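Local coordinates for GGDEF and EAL domain-containing protein (Vibrio cholerae O1 str. 2010EL-1786, PDB 6PWK) that binds the second messenger c-di-GMP and probably acts as its receptor in a signalling circuit that controls large adhesins and biofilm formation, at residues M70-I84 with V112-N124. Residues are numbered along the deposited sequence; the frame is centred on the assembly and turned at random.
Sequences MVRELADRLKNSITI and VAESIITCVDDIN
I82 and I123 each bury a large apolar surface in the contact, one near either end. I82, just past the end of helix 53-80, lies over helix 106-118 with both branches in use: its side chain crosses that of I116 at about a right angle, with I82 CD1 3.6 Å from I116 CG1, while CG2 packs on CG1 of V112. I82 CG1, anti to the carbonyl carbon (chi1 -43°), passes by S115 OG. I84 CD1 meets V112 CG2 tip to tip. Farther along, L78 CD1 rests on I116 CG2, and L74 CD1 reaches both V120 CG1 and, at 3.7 Å, I123 CD1. I123 runs alongside R77 in the opposite direction, its CG2 3.5 Å from R77 CG and close to CD as well. At the far end the M70 methyl CE approaches the N124 side-chain amide.

C119 SG, anti to its backbone N (chi1 -175°), sits beside the last turn of helix 53-80, 3.1 Å from R77 O and near S81 OG. Hydrogen bonds stay within each segment. The S81 hydroxyl donates to R77 O, nearly in line with the C=O bond. S115 OG turns back to its own helix, hydrogen-bonding to V112 O, which I116 N also reaches, and to I111 O. E73 OE2 forms a weak salt bridge with R77 NE at the guanidinium edge, in its plane.

L74 also touches F97, V112 M101 and I116 I99, so both helices pack against strand 96-102 on one side of the five-stranded sheet. This is the layered alpha/beta arrangement of a GGDEF domain, in which helices flank a central sheet of order 2-3-1-4-5.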
loop_
_atom_site.group_PDB
_atom_site.type_symbol
_atom_site.label_atom_id
_atom_site.label_comp_id
_atom_site.label_asym_id
_atom_site.label_seq_id
_atom_site.Cartn_x
_atom_site.Cartn_y
_atom_site.Cartn_z
ATOM N N MET A 70 -13.861 14.215 9.466
ATOM C CA MET A 70 -12.846 15.263 9.458
ATOM C C MET A 70 -12.756 15.931 8.091
ATOM O O MET A 70 -12.521 17.142 7.999
ATOM C CB MET A 70 -11.490 14.689 9.865
ATOM C CG MET A 70 -10.406 15.736 10.028
ATOM S SD MET A 70 -10.874 17.006 11.217
ATOM C CE MET A 70 -9.692 16.690 12.520
ATOM N N VAL A 71 -12.934 15.156 7.018
ATOM C CA VAL A 71 -12.981 15.736 5.678
ATOM C C VAL A 71 -14.139 16.719 5.574
ATOM O O VAL A 71 -13.990 17.832 5.057
ATOM C CB VAL A 71 -13.082 14.629 4.614
ATOM C CG1 VAL A 71 -13.449 15.222 3.263
ATOM C CG2 VAL A 71 -11.775 13.863 4.519
ATOM N N ARG A 72 -15.313 16.318 6.068
ATOM C CA ARG A 72 -16.464 17.215 6.071
ATOM C C ARG A 72 -16.207 18.440 6.940
ATOM O O ARG A 72 -16.547 19.565 6.556
ATOM C CB ARG A 72 -17.707 16.470 6.555
ATOM C CG ARG A 72 -18.886 17.372 6.886
ATOM C CD ARG A 72 -19.430 18.065 5.651
ATOM N NE ARG A 72 -19.974 17.114 4.688
ATOM C CZ ARG A 72 -21.192 16.591 4.768
ATOM N NH1 ARG A 72 -21.992 16.922 5.773
ATOM N NH2 ARG A 72 -21.608 15.734 3.846
ATOM N N GLU A 73 -15.610 18.239 8.118
ATOM C CA GLU A 73 -15.319 19.359 9.006
ATOM C C GLU A 73 -14.384 20.357 8.335
ATOM O O GLU A 73 -14.690 21.552 8.255
ATOM C CB GLU A 73 -14.721 18.850 10.319
ATOM C CG GLU A 73 -14.327 19.945 11.307
ATOM C CD GLU A 73 -15.502 20.487 12.107
ATOM O OE1 GLU A 73 -16.620 20.581 11.557
ATOM O OE2 GLU A 73 -15.304 20.817 13.295
ATOM N N LEU A 74 -13.241 19.882 7.834
ATOM C CA LEU A 74 -12.325 20.767 7.121
ATOM C C LEU A 74 -13.012 21.422 5.931
ATOM O O LEU A 74 -12.804 22.610 5.663
ATOM C CB LEU A 74 -11.086 19.991 6.672
ATOM C CG LEU A 74 -10.093 20.724 5.764
ATOM C CD1 LEU A 74 -9.659 22.048 6.374
ATOM C CD2 LEU A 74 -8.885 19.847 5.486
ATOM N N ALA A 75 -13.850 20.669 5.215
ATOM C CA ALA A 75 -14.584 21.243 4.092
ATOM C C ALA A 75 -15.570 22.302 4.568
ATOM O O ALA A 75 -15.624 23.407 4.016
ATOM C CB ALA A 75 -15.307 20.142 3.319
ATOM N N ASP A 76 -16.360 21.981 5.597
ATOM C CA ASP A 76 -17.307 22.953 6.138
ATOM C C ASP A 76 -16.588 24.189 6.661
ATOM O O ASP A 76 -17.015 25.322 6.413
ATOM C CB ASP A 76 -18.147 22.320 7.249
ATOM C CG ASP A 76 -19.154 21.318 6.724
ATOM O OD1 ASP A 76 -19.449 21.347 5.512
ATOM O OD2 ASP A 76 -19.657 20.503 7.526
ATOM N N ARG A 77 -15.495 23.991 7.402
ATOM C CA ARG A 77 -14.754 25.130 7.930
ATOM C C ARG A 77 -14.120 25.943 6.808
ATOM O O ARG A 77 -14.062 27.177 6.878
ATOM C CB ARG A 77 -13.688 24.651 8.915
ATOM C CG ARG A 77 -14.245 23.915 10.122
ATOM C CD ARG A 77 -14.965 24.852 11.071
ATOM N NE ARG A 77 -15.377 24.166 12.292
ATOM C CZ ARG A 77 -16.002 24.758 13.303
ATOM N NH1 ARG A 77 -16.289 26.051 13.241
ATOM N NH2 ARG A 77 -16.340 24.056 14.376
ATOM N N LEU A 78 -13.644 25.269 5.758
ATOM C CA LEU A 78 -12.969 25.978 4.676
ATOM C C LEU A 78 -13.954 26.777 3.835
ATOM O O LEU A 78 -13.668 27.917 3.455
ATOM C CB LEU A 78 -12.197 24.985 3.803
ATOM C CG LEU A 78 -11.268 25.553 2.730
ATOM C CD1 LEU A 78 -10.210 26.447 3.357
ATOM C CD2 LEU A 78 -10.620 24.426 1.939
ATOM N N LYS A 79 -15.124 26.203 3.542
ATOM C CA LYS A 79 -16.038 26.849 2.605
ATOM C C LYS A 79 -16.830 27.971 3.265
ATOM O O LYS A 79 -17.062 29.013 2.643
ATOM C CB LYS A 79 -16.972 25.809 1.979
ATOM C CG LYS A 79 -17.978 25.177 2.924
ATOM C CD LYS A 79 -18.492 23.862 2.364
ATOM C CE LYS A 79 -19.697 23.362 3.137
ATOM N NZ LYS A 79 -20.037 21.958 2.774
ATOM N N ASN A 80 -17.243 27.792 4.523
ATOM C CA ASN A 80 -17.998 28.844 5.194
ATOM C C ASN A 80 -17.124 30.056 5.486
ATOM O O ASN A 80 -17.636 31.174 5.611
ATOM C CB ASN A 80 -18.628 28.307 6.478
ATOM C CG ASN A 80 -20.143 28.371 6.448
ATOM O OD1 ASN A 80 -20.798 27.548 5.808
ATOM N ND2 ASN A 80 -20.709 29.357 7.135
ATOM N N SER A 81 -15.817 29.857 5.596
ATOM C CA SER A 81 -14.870 30.957 5.651
ATOM C C SER A 81 -14.403 31.306 4.243
ATOM O O SER A 81 -14.608 30.549 3.290
ATOM C CB SER A 81 -13.669 30.598 6.528
ATOM O OG SER A 81 -14.083 30.117 7.795
ATOM N N ILE A 82 -13.778 32.477 4.122
ATOM C CA ILE A 82 -13.050 32.858 2.914
ATOM C C ILE A 82 -13.987 32.871 1.709
ATOM O O ILE A 82 -13.743 32.188 0.708
ATOM C CB ILE A 82 -11.852 31.911 2.694
ATOM C CG1 ILE A 82 -11.126 31.661 4.018
ATOM C CG2 ILE A 82 -10.865 32.502 1.707
ATOM C CD1 ILE A 82 -10.404 30.343 4.071
ATOM N N THR A 83 -15.063 33.653 1.795
ATOM C CA THR A 83 -16.067 33.735 0.739
ATOM C C THR A 83 -15.807 34.972 -0.110
ATOM O O THR A 83 -15.919 36.099 0.381
ATOM C CB THR A 83 -17.482 33.772 1.321
ATOM O OG1 THR A 83 -17.679 35.005 2.024
ATOM C CG2 THR A 83 -17.698 32.609 2.276
ATOM N N ILE A 84 -15.443 34.755 -1.376
ATOM C CA ILE A 84 -15.212 35.820 -2.345
ATOM C C ILE A 84 -15.888 35.413 -3.653
ATOM O O ILE A 84 -16.352 34.283 -3.810
ATOM C CB ILE A 84 -13.696 36.104 -2.543
ATOM C CG1 ILE A 84 -13.002 36.285 -1.191
ATOM C CG2 ILE A 84 -13.445 37.361 -3.375
ATOM C CD1 ILE A 84 -11.573 36.785 -1.288
ATOM N N VAL A 112 -5.710 35.575 1.431
ATOM C CA VAL A 112 -6.597 34.420 1.344
ATOM C C VAL A 112 -5.881 33.164 1.828
ATOM O O VAL A 112 -6.440 32.370 2.594
ATOM C CB VAL A 112 -7.121 34.258 -0.096
ATOM C CG1 VAL A 112 -7.931 32.982 -0.224
ATOM C CG2 VAL A 112 -7.952 35.468 -0.493
ATOM N N ALA A 113 -4.629 32.973 1.403
ATOM C CA ALA A 113 -3.858 31.825 1.866
ATOM C C ALA A 113 -3.565 31.921 3.358
ATOM O O ALA A 113 -3.567 30.905 4.063
ATOM C CB ALA A 113 -2.557 31.709 1.070
ATOM N N GLU A 114 -3.307 33.131 3.858
ATOM C CA GLU A 114 -3.112 33.306 5.293
ATOM C C GLU A 114 -4.387 32.982 6.059
ATOM O O GLU A 114 -4.338 32.383 7.139
ATOM C CB GLU A 114 -2.657 34.734 5.593
ATOM C CG GLU A 114 -1.591 34.833 6.667
ATOM C CD GLU A 114 -0.228 34.391 6.172
ATOM O OE1 GLU A 114 0.230 34.923 5.139
ATOM O OE2 GLU A 114 0.382 33.505 6.807
ATOM N N SER A 115 -5.542 33.367 5.508
ATOM C CA SER A 115 -6.809 33.072 6.166
ATOM C C SER A 115 -7.138 31.587 6.116
ATOM O O SER A 115 -7.789 31.071 7.030
ATOM C CB SER A 115 -7.935 33.884 5.527
ATOM O OG SER A 115 -8.083 33.550 4.159
ATOM N N ILE A 116 -6.703 30.889 5.064
ATOM C CA ILE A 116 -6.936 29.447 4.981
ATOM C C ILE A 116 -6.253 28.735 6.140
ATOM O O ILE A 116 -6.869 27.933 6.849
ATOM C CB ILE A 116 -6.456 28.896 3.626
ATOM C CG1 ILE A 116 -7.365 29.372 2.493
ATOM C CG2 ILE A 116 -6.409 27.377 3.655
ATOM C CD1 ILE A 116 -6.865 28.995 1.123
ATOM N N ILE A 117 -4.971 29.034 6.360
ATOM C CA ILE A 117 -4.193 28.313 7.364
ATOM C C ILE A 117 -4.741 28.574 8.761
ATOM O O ILE A 117 -4.941 27.642 9.548
ATOM C CB ILE A 117 -2.707 28.698 7.256
ATOM C CG1 ILE A 117 -2.172 28.323 5.875
ATOM C CG2 ILE A 117 -1.901 28.020 8.353
ATOM C CD1 ILE A 117 -0.996 29.152 5.443
ATOM N N THR A 118 -4.989 29.845 9.093
ATOM C CA THR A 118 -5.581 30.167 10.387
ATOM C C THR A 118 -6.952 29.519 10.543
ATOM O O THR A 118 -7.381 29.226 11.666
ATOM C CB THR A 118 -5.680 31.686 10.557
ATOM O OG1 THR A 118 -4.397 32.278 10.315
ATOM C CG2 THR A 118 -6.132 32.047 11.965
ATOM N N CYS A 119 -7.642 29.269 9.429
ATOM C CA CYS A 119 -8.925 28.579 9.458
ATOM C C CYS A 119 -8.790 27.091 9.759
ATOM O O CYS A 119 -9.800 26.449 10.060
ATOM C CB CYS A 119 -9.649 28.782 8.124
ATOM S SG CYS A 119 -11.318 28.102 8.029
ATOM N N VAL A 120 -7.584 26.526 9.693
ATOM C CA VAL A 120 -7.374 25.111 9.984
ATOM C C VAL A 120 -6.656 24.893 11.307
ATOM O O VAL A 120 -6.375 23.741 11.668
ATOM C CB VAL A 120 -6.621 24.408 8.837
ATOM C CG1 VAL A 120 -6.885 22.907 8.847
ATOM C CG2 VAL A 120 -7.037 24.979 7.501
ATOM N N ASP A 121 -6.357 25.958 12.051
ATOM C CA ASP A 121 -5.742 25.797 13.362
ATOM C C ASP A 121 -6.774 25.642 14.472
ATOM O O ASP A 121 -6.558 24.880 15.417
ATOM C CB ASP A 121 -4.827 26.987 13.666
ATOM C CG ASP A 121 -3.528 26.937 12.889
ATOM O OD1 ASP A 121 -3.246 25.892 12.262
ATOM O OD2 ASP A 121 -2.786 27.941 12.906
ATOM N N ASP A 122 -7.896 26.356 14.380
ATOM C CA ASP A 122 -8.939 26.222 15.391
ATOM C C ASP A 122 -9.721 24.925 15.241
ATOM O O ASP A 122 -10.384 24.502 16.195
ATOM C CB ASP A 122 -9.906 27.405 15.326
ATOM C CG ASP A 122 -9.237 28.730 15.647
ATOM O OD1 ASP A 122 -8.271 28.742 16.434
ATOM O OD2 ASP A 122 -9.693 29.763 15.107
ATOM N N ILE A 123 -9.653 24.278 14.078
ATOM C CA ILE A 123 -10.599 23.210 13.774
ATOM C C ILE A 123 -10.066 21.823 14.122
ATOM O O ILE A 123 -10.852 20.931 14.448
ATOM C CB ILE A 123 -11.021 23.304 12.302
ATOM C CG1 ILE A 123 -9.886 22.886 11.367
ATOM C CG2 ILE A 123 -11.446 24.722 11.988
ATOM C CD1 ILE A 123 -10.289 22.867 9.911
ATOM N N ASN A 124 -8.753 21.609 14.068
ATOM C CA ASN A 124 -8.246 20.337 14.569
ATOM C C ASN A 124 -7.450 20.575 15.852
ATOM O O ASN A 124 -7.716 19.915 16.865
ATOM C CB ASN A 124 -7.417 19.603 13.510
ATOM C CG ASN A 124 -6.702 18.388 14.072
ATOM O OD1 ASN A 124 -5.490 18.236 13.916
ATOM N ND2 ASN A 124 -7.451 17.524 14.748
#